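PDB 2PTM: hyperpolarization-activated (Ih) channel from Strongylocentrotus purpuratus, which probably works as a voltage-gated potassium channel of the HCN type, its C-terminal region, the piece crystallised here, binding cyclic AMP. Local coordinates for residues A[113-118]-A[139-144]. Sequence-based numbering, arbitrary orientation.
Sequences DRMFFI and GSYFGE. With CMP (adenosine-3',5'-cyclic-monophosphate), chain C.
Strand 114-118 pairs antiparallel with the short edge strand 141-142, a buried contact that forms part of the cyclic AMP pocket. Phe-116 and Phe-142 form the hydrogen-bonded pair, with Phe-116 N to Phe-142 O and Phe-142 N to Phe-116 O both 2.9 Å. Ile-118 N reaches Ser-140 O almost straight, at 178°. Gly-139 N closes the pairing on Ile-118 O.

The Phe-116 and Phe-142 rings are near parallel, planes at 21°, but slid apart. Phe-116 CB sits over one face of the Phe-142 ring, a CH-pi contact 3.9 Å from its centroid. Ile-118 meets the edge of the same ring, CG1 to CE2 of Phe-142 at 3.7 Å. An alanine in place of Phe-142 would probably open a gap between Phe-116 and Ile-118 and leave Phe-116 CB without its aromatic face.

The pair belongs to the beta roll of the cyclic nucleotide-binding domain, and strand 141-142 leads into the ribose site at Gly-143 and Glu-144. Gly-143 N donates to CMP O2' at 2.9 Å. That hydroxyl donates in turn to Glu-144 OE1, 2.7 Å away. Arg-194 pairs with Glu-144 OE2 and probably steadies the carboxylate.

On the other face of the sheet, the non-hydrogen-bonded pair Phe-117 and Tyr-141 lie side by side, their rings oblique to each other. The Met-115 chain bends at chi3 (-64°), bringing CE to Tyr-141 CD1 at 3.7 Å.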
ATOM      1  N   ASP A 113     -19.292   5.448   0.885  1.00 30.45           N
ATOM      2  CA  ASP A 113     -18.068   4.978   0.238  1.00 33.23           C
ATOM      3  C   ASP A 113     -18.253   3.649  -0.497  1.00 28.89           C
ATOM      4  O   ASP A 113     -17.341   3.174  -1.164  1.00 29.23           O
ATOM      5  CB  ASP A 113     -16.901   4.890   1.242  1.00 36.08           C
ATOM      6  CG  ASP A 113     -17.146   3.883   2.361  1.00 40.94           C
ATOM      7  OD1 ASP A 113     -18.264   3.339   2.472  1.00 37.49           O
ATOM      8  OD2 ASP A 113     -16.204   3.633   3.142  1.00 45.15           O
ATOM      9  N   ARG A 114     -19.435   3.052  -0.376  1.00 24.90           N
ATOM     10  CA  ARG A 114     -19.689   1.757  -0.997  1.00 21.04           C
ATOM     11  C   ARG A 114     -21.184   1.426  -0.975  1.00 24.12           C
ATOM     12  O   ARG A 114     -21.952   2.058  -0.250  1.00 24.58           O
ATOM     13  CB  ARG A 114     -18.890   0.653  -0.274  1.00 21.64           C
ATOM     14  CG  ARG A 114     -19.296   0.388   1.191  1.00 22.39           C
ATOM     15  CD  ARG A 114     -18.159  -0.299   1.949  1.00 23.79           C
ATOM     16  NE  ARG A 114     -18.571  -0.889   3.224  1.00 24.81           N
ATOM     17  CZ  ARG A 114     -18.713  -0.207   4.357  1.00 26.54           C
ATOM     18  NH1 ARG A 114     -18.491   1.103   4.373  1.00 26.24           N
ATOM     19  NH2 ARG A 114     -19.081  -0.832   5.471  1.00 25.23           N
ATOM     20  N   MET A 115     -21.589   0.442  -1.777  1.00 22.64           N
ATOM     21  CA  MET A 115     -22.956  -0.077  -1.735  1.00 19.98           C
ATOM     22  C   MET A 115     -22.898  -1.538  -1.314  1.00 20.19           C
ATOM     23  O   MET A 115     -21.808  -2.112  -1.220  1.00 20.54           O
ATOM     24  CB  MET A 115     -23.647   0.041  -3.092  1.00 19.65           C
ATOM     25  CG  MET A 115     -23.054  -0.873  -4.156  1.00 26.49           C
ATOM     26  SD  MET A 115     -24.155  -0.991  -5.563  1.00 31.79           S
ATOM     27  CE  MET A 115     -25.573  -1.780  -4.820  1.00 26.40           C
ATOM     28  N   PHE A 116     -24.067  -2.131  -1.069  1.00 17.74           N
ATOM     29  CA  PHE A 116     -24.150  -3.462  -0.460  1.00 17.34           C
ATOM     30  C   PHE A 116     -25.150  -4.368  -1.159  1.00 17.95           C
ATOM     31  O   PHE A 116     -26.259  -3.937  -1.490  1.00 22.00           O
ATOM     32  CB  PHE A 116     -24.585  -3.349   1.002  1.00 17.76           C
ATOM     33  CG  PHE A 116     -23.696  -2.472   1.834  1.00 18.56           C
ATOM     34  CD1 PHE A 116     -22.667  -3.027   2.589  1.00 16.53           C
ATOM     35  CD2 PHE A 116     -23.890  -1.096   1.869  1.00 17.27           C
ATOM     36  CE1 PHE A 116     -21.846  -2.219   3.366  1.00 18.36           C
ATOM     37  CE2 PHE A 116     -23.067  -0.287   2.634  1.00 17.77           C
ATOM     38  CZ  PHE A 116     -22.042  -0.846   3.382  1.00 20.00           C
ATOM     39  N   PHE A 117     -24.767  -5.625  -1.352  1.00 16.94           N
ATOM     40  CA  PHE A 117     -25.683  -6.665  -1.819  1.00 18.59           C
ATOM     41  C   PHE A 117     -25.959  -7.583  -0.646  1.00 19.09           C
ATOM     42  O   PHE A 117     -25.026  -7.974   0.058  1.00 18.72           O
ATOM     43  CB  PHE A 117     -25.046  -7.473  -2.953  1.00 20.99           C
ATOM     44  CG  PHE A 117     -24.847  -6.683  -4.209  1.00 24.88           C
ATOM     45  CD1 PHE A 117     -25.825  -6.669  -5.193  1.00 25.39           C
ATOM     46  CD2 PHE A 117     -23.697  -5.935  -4.399  1.00 28.84           C
ATOM     47  CE1 PHE A 117     -25.652  -5.936  -6.350  1.00 30.26           C
ATOM     48  CE2 PHE A 117     -23.515  -5.191  -5.559  1.00 28.85           C
ATOM     49  CZ  PHE A 117     -24.492  -5.193  -6.533  1.00 30.02           C
ATOM     50  N   ILE A 118     -27.226  -7.937  -0.434  1.00 17.61           N
ATOM     51  CA  ILE A 118     -27.585  -8.794   0.691  1.00 15.57           C
ATOM     52  C   ILE A 118     -27.525 -10.264   0.290  1.00 19.42           C
ATOM     53  O   ILE A 118     -28.297 -10.719  -0.558  1.00 19.15           O
ATOM     54  CB  ILE A 118     -29.005  -8.486   1.217  1.00 15.16           C
ATOM     55  CG1 ILE A 118     -29.121  -7.014   1.637  1.00 16.21           C
ATOM     56  CG2 ILE A 118     -29.367  -9.399   2.388  1.00 15.92           C
ATOM     57  CD1 ILE A 118     -30.545  -6.605   2.073  1.00 18.31           C
ATOM     58  N   GLY A 139     -30.914 -11.139  -1.666  1.00 23.55           N
ATOM     59  CA  GLY A 139     -30.998 -10.879  -3.093  1.00 24.54           C
ATOM     60  C   GLY A 139     -31.226  -9.425  -3.438  1.00 25.54           C
ATOM     61  O   GLY A 139     -31.188  -9.043  -4.606  1.00 28.58           O
ATOM     62  N   SER A 140     -31.473  -8.601  -2.429  1.00 23.30           N
ATOM     63  CA  SER A 140     -31.667  -7.183  -2.687  1.00 22.56           C
ATOM     64  C   SER A 140     -30.340  -6.445  -2.515  1.00 22.01           C
ATOM     65  O   SER A 140     -29.306  -7.054  -2.229  1.00 22.78           O
ATOM     66  CB  SER A 140     -32.761  -6.612  -1.775  1.00 25.70           C
ATOM     67  OG  SER A 140     -33.151  -5.326  -2.201  1.00 31.93           O
ATOM     68  N   TYR A 141     -30.359  -5.138  -2.711  1.00 18.20           N
ATOM     69  CA  TYR A 141     -29.153  -4.351  -2.520  1.00 20.04           C
ATOM     70  C   TYR A 141     -29.545  -2.963  -2.049  1.00 19.83           C
ATOM     71  O   TYR A 141     -30.703  -2.570  -2.181  1.00 22.59           O
ATOM     72  CB  TYR A 141     -28.311  -4.303  -3.796  1.00 20.13           C
ATOM     73  CG  TYR A 141     -28.971  -3.654  -4.997  1.00 28.12           C
ATOM     74  CD1 TYR A 141     -29.265  -2.297  -5.010  1.00 31.37           C
ATOM     75  CD2 TYR A 141     -29.258  -4.395  -6.135  1.00 35.63           C
ATOM     76  CE1 TYR A 141     -29.860  -1.702  -6.113  1.00 35.29           C
ATOM     77  CE2 TYR A 141     -29.850  -3.807  -7.249  1.00 39.06           C
ATOM     78  CZ  TYR A 141     -30.144  -2.461  -7.230  1.00 40.07           C
ATOM     79  OH  TYR A 141     -30.721  -1.875  -8.331  1.00 43.90           O
ATOM     80  N   PHE A 142     -28.593  -2.238  -1.478  1.00 17.02           N
ATOM     81  CA  PHE A 142     -28.886  -0.901  -0.988  1.00 18.05           C
ATOM     82  C   PHE A 142     -27.600  -0.100  -0.891  1.00 18.06           C
ATOM     83  O   PHE A 142     -26.513  -0.670  -0.920  1.00 20.17           O
ATOM     84  CB  PHE A 142     -29.577  -0.959   0.382  1.00 17.97           C
ATOM     85  CG  PHE A 142     -28.740  -1.616   1.463  1.00 19.77           C
ATOM     86  CD1 PHE A 142     -27.782  -0.888   2.160  1.00 18.51           C
ATOM     87  CD2 PHE A 142     -28.912  -2.959   1.776  1.00 18.23           C
ATOM     88  CE1 PHE A 142     -27.007  -1.493   3.164  1.00 17.78           C
ATOM     89  CE2 PHE A 142     -28.145  -3.579   2.765  1.00 17.73           C
ATOM     90  CZ  PHE A 142     -27.195  -2.853   3.460  1.00 17.02           C
ATOM     91  N   GLY A 143     -27.737   1.219  -0.771  1.00 16.41           N
ATOM     92  CA  GLY A 143     -26.597   2.109  -0.629  1.00 18.38           C
ATOM     93  C   GLY A 143     -26.082   2.561  -1.984  1.00 21.82           C
ATOM     94  O   GLY A 143     -24.976   3.098  -2.097  1.00 24.38           O
ATOM     95  N   GLU A 144     -26.880   2.338  -3.022  1.00 19.35           N
ATOM     96  CA  GLU A 144     -26.467   2.716  -4.368  1.00 23.77           C
ATOM     97  C   GLU A 144     -26.789   4.176  -4.706  1.00 24.07           C
ATOM     98  O   GLU A 144     -26.123   4.779  -5.550  1.00 27.00           O
ATOM     99  CB  GLU A 144     -27.104   1.789  -5.415  1.00 26.16           C
ATOM    100  CG  GLU A 144     -28.544   2.129  -5.781  1.00 26.23           C
ATOM    101  CD  GLU A 144     -29.553   1.711  -4.729  1.00 26.84           C
ATOM    102  OE1 GLU A 144     -29.173   1.076  -3.730  1.00 27.22           O
ATOM    103  OE2 GLU A 144     -30.747   2.013  -4.905  1.00 33.42           O
TER
HETATM  104  P   CMP C 401     -28.265   5.437  -0.162  1.00 21.46           P
HETATM  105  O1P CMP C 401     -28.971   6.828  -0.119  1.00 23.37           O
HETATM  106  O2P CMP C 401     -26.938   5.371  -0.754  1.00 20.50           O
HETATM  107  O5' CMP C 401     -28.416   4.969   1.370  1.00 22.44           O
HETATM  108  C5' CMP C 401     -29.562   4.390   1.948  1.00 20.34           C
HETATM  109  C4' CMP C 401     -30.208   3.338   1.056  1.00 20.81           C
HETATM  110  O4' CMP C 401     -31.549   2.983   1.373  1.00 20.78           O
HETATM  111  C3' CMP C 401     -30.386   3.960  -0.309  1.00 20.30           C
HETATM  112  O3' CMP C 401     -29.303   4.503  -0.984  1.00 23.86           O
HETATM  113  C2' CMP C 401     -31.251   2.980  -1.103  1.00 21.94           C
HETATM  114  O2' CMP C 401     -30.469   1.840  -1.432  1.00 22.16           O
HETATM  115  C1' CMP C 401     -32.136   2.522   0.105  1.00 17.03           C
HETATM  116  N9  CMP C 401     -33.466   3.052   0.023  1.00 24.48           N
HETATM  117  C8  CMP C 401     -33.920   4.375   0.257  1.00 29.79           C
HETATM  118  N7  CMP C 401     -35.253   4.494   0.132  1.00 26.90           N
HETATM  119  C5  CMP C 401     -35.703   3.216  -0.218  1.00 30.34           C
HETATM  120  C6  CMP C 401     -36.979   2.653  -0.513  1.00 30.95           C
HETATM  121  N6  CMP C 401     -38.112   3.424  -0.461  1.00 35.47           N
HETATM  122  N1  CMP C 401     -37.056   1.329  -0.845  1.00 27.40           N
HETATM  123  C2  CMP C 401     -35.923   0.591  -0.865  1.00 34.91           C
HETATM  124  N3  CMP C 401     -34.654   0.974  -0.605  1.00 24.67           N
HETATM  125  C4  CMP C 401     -34.589   2.286  -0.273  1.00 28.98           C